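Local coordinates for protein leucine aminopeptidase 1 (Caenorhabditis elegans, PDB 2HC9) that removes single amino acids, preferably leucine, from the N-terminus of peptides with the aid of two zinc ions per subunit, probably as a digestive enzyme, at residues Glu245-Val250 with Gln296-Cys301; Ala354-Asp359 with Gly450-His455. The protein carries 1 engineered substitution. All blocks are in the same frame, centred on the assembly; numbering follows the deposited sequence.

Interaction 1 of 2, residues Glu245-Val250 with Gln296-Cys301; sequences EHIALV and QTLHAC
The amide N of E245 donates to the side-chain oxygen OE1 of Q296 at 2.7 Å, a nearly straight bond (168° at the hydrogen) with the donor tilted 20° from the amide plane. Q296 reaches it through a bend at its second torsion, and T244 supplies a second hydrogen bond to OE1. With an alanine here, the E245 N-H would probably lose its acceptor, and the T244 hydroxyl its bond to OE1, where the strands begin. Next comes a backbone ladder, opened by a weak bond from T297 N to E245 O: I247 N to T297 O (2.9 Å), H299 N to I247 O, L249 N to H299 O (2.7 Å), C301 N to L249 O. I247 thus bonds T297 and H299, and L249 bonds H299 and C301, the two-residue span of parallel strands, here in the sheet of the M17 catalytic domain. On the face bearing I247, L249 and L298, L298 CD1 lies 3.7 Å from I247 CG2 and 4.0 Å from L249 CD1; CG of L298 stands anti to its own N (chi1 -176°), and CD1 leans back across the strand gap. On the other face, H246 CD2 rests 3.6 Å from T297 CB, while T297 OG1 bonds to S243 and V240.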
loop_
_atom_site.group_PDB
_atom_site.type_symbol
_atom_site.label_atom_id
_atom_site.label_comp_id
_atom_site.label_asym_id
_atom_site.label_seq_id
_atom_site.Cartn_x
_atom_site.Cartn_y
_atom_site.Cartn_z
ATOM N N GLU A 245 31.457 40.996 11.332
ATOM C CA GLU A 245 30.688 39.739 11.170
ATOM C C GLU A 245 31.557 38.491 11.024
ATOM O O GLU A 245 32.706 38.543 10.559
ATOM C CB GLU A 245 29.733 39.818 9.969
ATOM C CG GLU A 245 28.814 41.053 9.941
ATOM C CD GLU A 245 27.892 41.188 11.156
ATOM O OE1 GLU A 245 27.615 40.176 11.840
ATOM O OE2 GLU A 245 27.441 42.328 11.422
ATOM N N HIS A 246 30.985 37.353 11.402
ATOM C CA HIS A 246 31.667 36.077 11.327
ATOM C C HIS A 246 30.589 35.097 10.887
ATOM O O HIS A 246 29.738 34.709 11.688
ATOM C CB HIS A 246 32.232 35.699 12.711
ATOM C CG HIS A 246 33.374 36.570 13.117
ATOM N ND1 HIS A 246 33.184 37.808 13.691
ATOM C CD2 HIS A 246 34.706 36.431 12.944
ATOM C CE1 HIS A 246 34.357 38.377 13.895
ATOM N NE2 HIS A 246 35.297 37.565 13.449
ATOM N N ILE A 247 30.581 34.796 9.587
ATOM C CA ILE A 247 29.418 34.168 8.943
ATOM C C ILE A 247 29.817 32.762 8.505
ATOM O O ILE A 247 30.878 32.583 7.908
ATOM C CB ILE A 247 28.953 35.005 7.705
ATOM C CG1 ILE A 247 28.568 36.434 8.140
ATOM C CG2 ILE A 247 27.814 34.305 6.968
ATOM C CD1 ILE A 247 28.550 37.459 7.008
ATOM N N ALA A 248 28.988 31.762 8.827
ATOM C CA ALA A 248 29.234 30.390 8.364
ATOM C C ALA A 248 28.132 29.968 7.414
ATOM O O ALA A 248 26.944 30.227 7.663
ATOM C CB ALA A 248 29.310 29.428 9.531
ATOM N N LEU A 249 28.532 29.318 6.317
ATOM C CA LEU A 249 27.611 28.705 5.377
ATOM C C LEU A 249 27.778 27.189 5.482
ATOM O O LEU A 249 28.752 26.628 4.967
ATOM C CB LEU A 249 27.925 29.142 3.928
ATOM C CG LEU A 249 27.942 30.657 3.716
ATOM C CD1 LEU A 249 28.482 31.031 2.328
ATOM C CD2 LEU A 249 26.549 31.297 3.951
ATOM N N VAL A 250 26.826 26.546 6.152
ATOM C CA VAL A 250 26.924 25.107 6.417
ATOM C C VAL A 250 26.013 24.396 5.399
ATOM O O VAL A 250 24.836 24.711 5.297
ATOM C CB VAL A 250 26.513 24.760 7.878
ATOM C CG1 VAL A 250 26.824 23.255 8.206
ATOM C CG2 VAL A 250 27.265 25.698 8.915
ATOM N N GLN A 296 33.993 40.549 5.231
ATOM C CA GLN A 296 33.763 39.942 6.546
ATOM C C GLN A 296 34.350 38.548 6.606
ATOM O O GLN A 296 34.724 37.981 5.596
ATOM C CB GLN A 296 32.269 39.916 6.865
ATOM C CG GLN A 296 31.611 41.264 6.741
ATOM C CD GLN A 296 32.172 42.268 7.733
ATOM O OE1 GLN A 296 32.319 41.969 8.923
ATOM N NE2 GLN A 296 32.526 43.459 7.237
ATOM N N THR A 297 34.462 37.999 7.806
ATOM C CA THR A 297 34.983 36.665 7.919
ATOM C C THR A 297 33.864 35.719 7.474
ATOM O O THR A 297 32.694 35.902 7.854
ATOM C CB THR A 297 35.408 36.365 9.372
ATOM O OG1 THR A 297 36.579 37.143 9.682
ATOM C CG2 THR A 297 35.720 34.876 9.556
ATOM N N LEU A 298 34.231 34.734 6.655
ATOM C CA LEU A 298 33.243 33.863 5.997
ATOM C C LEU A 298 33.798 32.453 5.979
ATOM O O LEU A 298 34.979 32.253 5.660
ATOM C CB LEU A 298 32.960 34.323 4.557
ATOM C CG LEU A 298 31.880 33.543 3.790
ATOM C CD1 LEU A 298 30.493 33.712 4.470
ATOM C CD2 LEU A 298 31.833 33.970 2.296
ATOM N N HIS A 299 32.942 31.474 6.298
ATOM C CA HIS A 299 33.362 30.063 6.278
ATOM C C HIS A 299 32.335 29.245 5.475
ATOM O O HIS A 299 31.126 29.458 5.611
ATOM C CB HIS A 299 33.433 29.476 7.694
ATOM C CG HIS A 299 34.188 30.320 8.685
ATOM N ND1 HIS A 299 35.551 30.202 8.880
ATOM C CD2 HIS A 299 33.762 31.262 9.563
ATOM C CE1 HIS A 299 35.932 31.041 9.832
ATOM N NE2 HIS A 299 34.866 31.702 10.259
ATOM N N ALA A 300 32.816 28.323 4.649
ATOM C CA ALA A 300 31.949 27.282 4.061
ATOM C C ALA A 300 32.253 25.995 4.819
ATOM O O ALA A 300 33.421 25.600 4.921
ATOM C CB ALA A 300 32.223 27.122 2.564
ATOM N N CYS A 301 31.216 25.354 5.378
ATOM C CA CYS A 301 31.406 24.127 6.146
ATOM C C CYS A 301 30.553 23.057 5.474
ATOM O O CYS A 301 29.326 23.156 5.480
ATOM C CB CYS A 301 30.912 24.283 7.599
ATOM S SG CYS A 301 31.704 25.645 8.493
#

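Interaction 2 of 2, residues Ala354-Asp359 with Gly450-His455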
loop_
_atom_site.group_PDB
_atom_site.type_symbol
_atom_site.label_atom_id
_atom_site.label_comp_id
_atom_site.label_asym_id
_atom_site.label_seq_id
_atom_site.Cartn_x
_atom_site.Cartn_y
_atom_site.Cartn_z
ATOM N N ALA A 354 31.493 31.581 14.781
ATOM C CA ALA A 354 30.596 32.292 13.862
ATOM C C ALA A 354 29.413 32.820 14.686
ATOM O O ALA A 354 28.927 32.127 15.587
ATOM C CB ALA A 354 30.085 31.354 12.742
ATOM N N THR A 355 28.978 34.041 14.372
ATOM C CA THR A 355 27.834 34.667 15.031
ATOM C C THR A 355 26.628 34.822 14.111
ATOM O O THR A 355 25.548 35.235 14.542
ATOM C CB THR A 355 28.228 36.038 15.574
ATOM O OG1 THR A 355 28.782 36.830 14.505
ATOM C CG2 THR A 355 29.260 35.867 16.687
ATOM N N THR A 356 26.818 34.476 12.840
ATOM C CA THR A 356 25.708 34.299 11.905
ATOM C C THR A 356 25.929 32.936 11.236
ATOM O O THR A 356 26.943 32.722 10.536
ATOM C CB THR A 356 25.654 35.440 10.844
ATOM O OG1 THR A 356 25.622 36.712 11.512
ATOM C CG2 THR A 356 24.384 35.322 9.980
ATOM N N ILE A 357 25.003 32.007 11.476
ATOM C CA ILE A 357 25.162 30.626 10.975
ATOM C C ILE A 357 23.971 30.276 10.084
ATOM O O ILE A 357 22.819 30.255 10.533
ATOM C CB ILE A 357 25.282 29.590 12.126
ATOM C CG1 ILE A 357 26.466 29.944 13.054
ATOM C CG2 ILE A 357 25.376 28.138 11.555
ATOM C CD1 ILE A 357 26.498 29.134 14.358
ATOM N N PHE A 358 24.263 30.054 8.805
ATOM C CA PHE A 358 23.268 29.594 7.832
ATOM C C PHE A 358 23.529 28.135 7.582
ATOM O O PHE A 358 24.678 27.726 7.415
ATOM C CB PHE A 358 23.412 30.349 6.493
ATOM C CG PHE A 358 23.150 31.819 6.591
ATOM C CD1 PHE A 358 21.846 32.311 6.499
ATOM C CD2 PHE A 358 24.210 32.720 6.707
ATOM C CE1 PHE A 358 21.588 33.684 6.553
ATOM C CE2 PHE A 358 23.975 34.107 6.768
ATOM C CZ PHE A 358 22.650 34.588 6.704
ATOM N N ASP A 359 22.471 27.339 7.516
ATOM C CA ASP A 359 22.629 25.988 6.997
ATOM C C ASP A 359 21.615 25.806 5.880
ATOM O O ASP A 359 20.499 26.316 5.965
ATOM C CB ASP A 359 22.534 24.918 8.119
ATOM C CG ASP A 359 21.104 24.649 8.566
ATOM O OD1 ASP A 359 20.691 25.181 9.623
ATOM O OD2 ASP A 359 20.393 23.892 7.862
ATOM N N GLY A 450 21.693 33.701 21.525
ATOM C CA GLY A 450 22.888 34.556 21.549
ATOM C C GLY A 450 23.517 34.898 20.199
ATOM O O GLY A 450 24.495 35.655 20.139
ATOM N N LEU A 451 22.982 34.338 19.111
ATOM C CA LEU A 451 23.526 34.583 17.773
ATOM C C LEU A 451 22.393 34.573 16.758
ATOM O O LEU A 451 21.226 34.564 17.142
ATOM C CB LEU A 451 24.627 33.558 17.405
ATOM C CG LEU A 451 24.381 32.038 17.563
ATOM C CD1 LEU A 451 23.542 31.438 16.417
ATOM C CD2 LEU A 451 25.715 31.344 17.627
ATOM N N ARG A 452 22.715 34.624 15.461
ATOM C CA ARG A 452 21.663 34.481 14.455
ATOM C C ARG A 452 21.868 33.154 13.728
ATOM O O ARG A 452 22.958 32.877 13.237
ATOM C CB ARG A 452 21.701 35.654 13.463
ATOM C CG ARG A 452 21.355 37.006 14.157
ATOM C CD ARG A 452 21.309 38.157 13.167
ATOM N NE ARG A 452 22.583 38.251 12.447
ATOM C CZ ARG A 452 22.746 38.862 11.281
ATOM N NH1 ARG A 452 21.707 39.460 10.694
ATOM N NH2 ARG A 452 23.957 38.877 10.701
ATOM N N TRP A 453 20.818 32.331 13.701
ATOM C CA TRP A 453 20.864 31.023 13.066
ATOM C C TRP A 453 19.698 30.958 12.099
ATOM O O TRP A 453 18.563 31.267 12.463
ATOM C CB TRP A 453 20.756 29.880 14.112
ATOM C CG TRP A 453 20.446 28.526 13.457
ATOM C CD1 TRP A 453 21.142 27.919 12.441
ATOM C CD2 TRP A 453 19.347 27.659 13.764
ATOM N NE1 TRP A 453 20.530 26.720 12.089
ATOM C CE2 TRP A 453 19.440 26.533 12.906
ATOM C CE3 TRP A 453 18.289 27.723 14.689
ATOM C CZ2 TRP A 453 18.502 25.496 12.933
ATOM C CZ3 TRP A 453 17.366 26.680 14.719
ATOM C CH2 TRP A 453 17.483 25.582 13.858
ATOM N N LEU A 454 19.973 30.542 10.863
ATOM C CA LEU A 454 18.929 30.367 9.878
ATOM C C LEU A 454 19.138 29.042 9.160
ATOM O O LEU A 454 20.215 28.781 8.596
ATOM C CB LEU A 454 18.896 31.532 8.879
ATOM C CG LEU A 454 17.744 31.499 7.870
ATOM C CD1 LEU A 454 17.133 32.907 7.586
ATOM C CD2 LEU A 454 18.120 30.748 6.540
ATOM N N HIS A 455 18.088 28.229 9.164
ATOM C CA HIS A 455 18.069 26.940 8.454
ATOM C C HIS A 455 17.212 27.101 7.189
ATOM O O HIS A 455 16.136 27.694 7.244
ATOM C CB HIS A 455 17.439 25.892 9.399
ATOM C CG HIS A 455 16.934 24.676 8.684
ATOM N ND1 HIS A 455 17.781 23.784 8.056
ATOM C CD2 HIS A 455 15.674 24.206 8.494
ATOM C CE1 HIS A 455 17.062 22.822 7.500
ATOM N NE2 HIS A 455 15.780 23.056 7.748
HETATM O O HOH W 1 24.759 37.740 14.327
#
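L451 lays its CB 3.4 Å from T355 O and carries CD2 to CD1 of I357, just ahead of strand 452-455, which runs parallel to 356-359 in the sheet of the M17 catalytic domain. R452 follows with two grips: its N donates to T355 O, and NH2 reaches T356 OG1 at 2.8 Å, the hydroxyl sitting 23° out of the guanidinium plane. A water accepts from R452 NE, donates to T355 O and bonds T356 OG1; R452 O accepts a hydrogen bond from I357 N. W453 turns its indole edge to D359, NE1 to OD1 at 2.9 Å, with ring and carboxylate planes 25° apart. L454 bonds through N to I357 O and through O to D359 N, and its CB packs 3.9 Å from F358 CD1. H455 adds a His-carboxylate hydrogen bond, ND1 to D359 OD2 at 2.6 Å; OD2 offers its syn lone pair and lies in the imidazole plane. Chi1 of D359 (77°) sets CG between its N and carbonyl carbon, and each oxygen takes one ring N-H, which should fix the carboxylate's rotation. Helix 383-396 covers the face of F358 and L454, helix 337-350 packs on I357 and D359, and strand 246-254 flanks strand 356-361 across from 452-457.

In the fold
Interactions 1 and 2 show how one sheet is assembled from chain pieces far apart in sequence. Their centres lie 9 Å apart, and strands 246-254 and 356-361 are neighbours, which gives the parallel order 297-307, 246-254, 356-361, 452-457. Probable backbone hydrogen bonds from A248 N to T356 O and from V250 N to F358 O join them. Along the chain, interaction 1 is complete before interaction 2 begins. In sequence, helix 277-290 comes between the two strands of interaction 1, and helix 337-350 precedes strand 356-361. The side chains of V250 and D359 each lie about 7 Å from that of the zinc ligand K252, consistent with both contacts belonging to the scaffold that carries the two-zinc site.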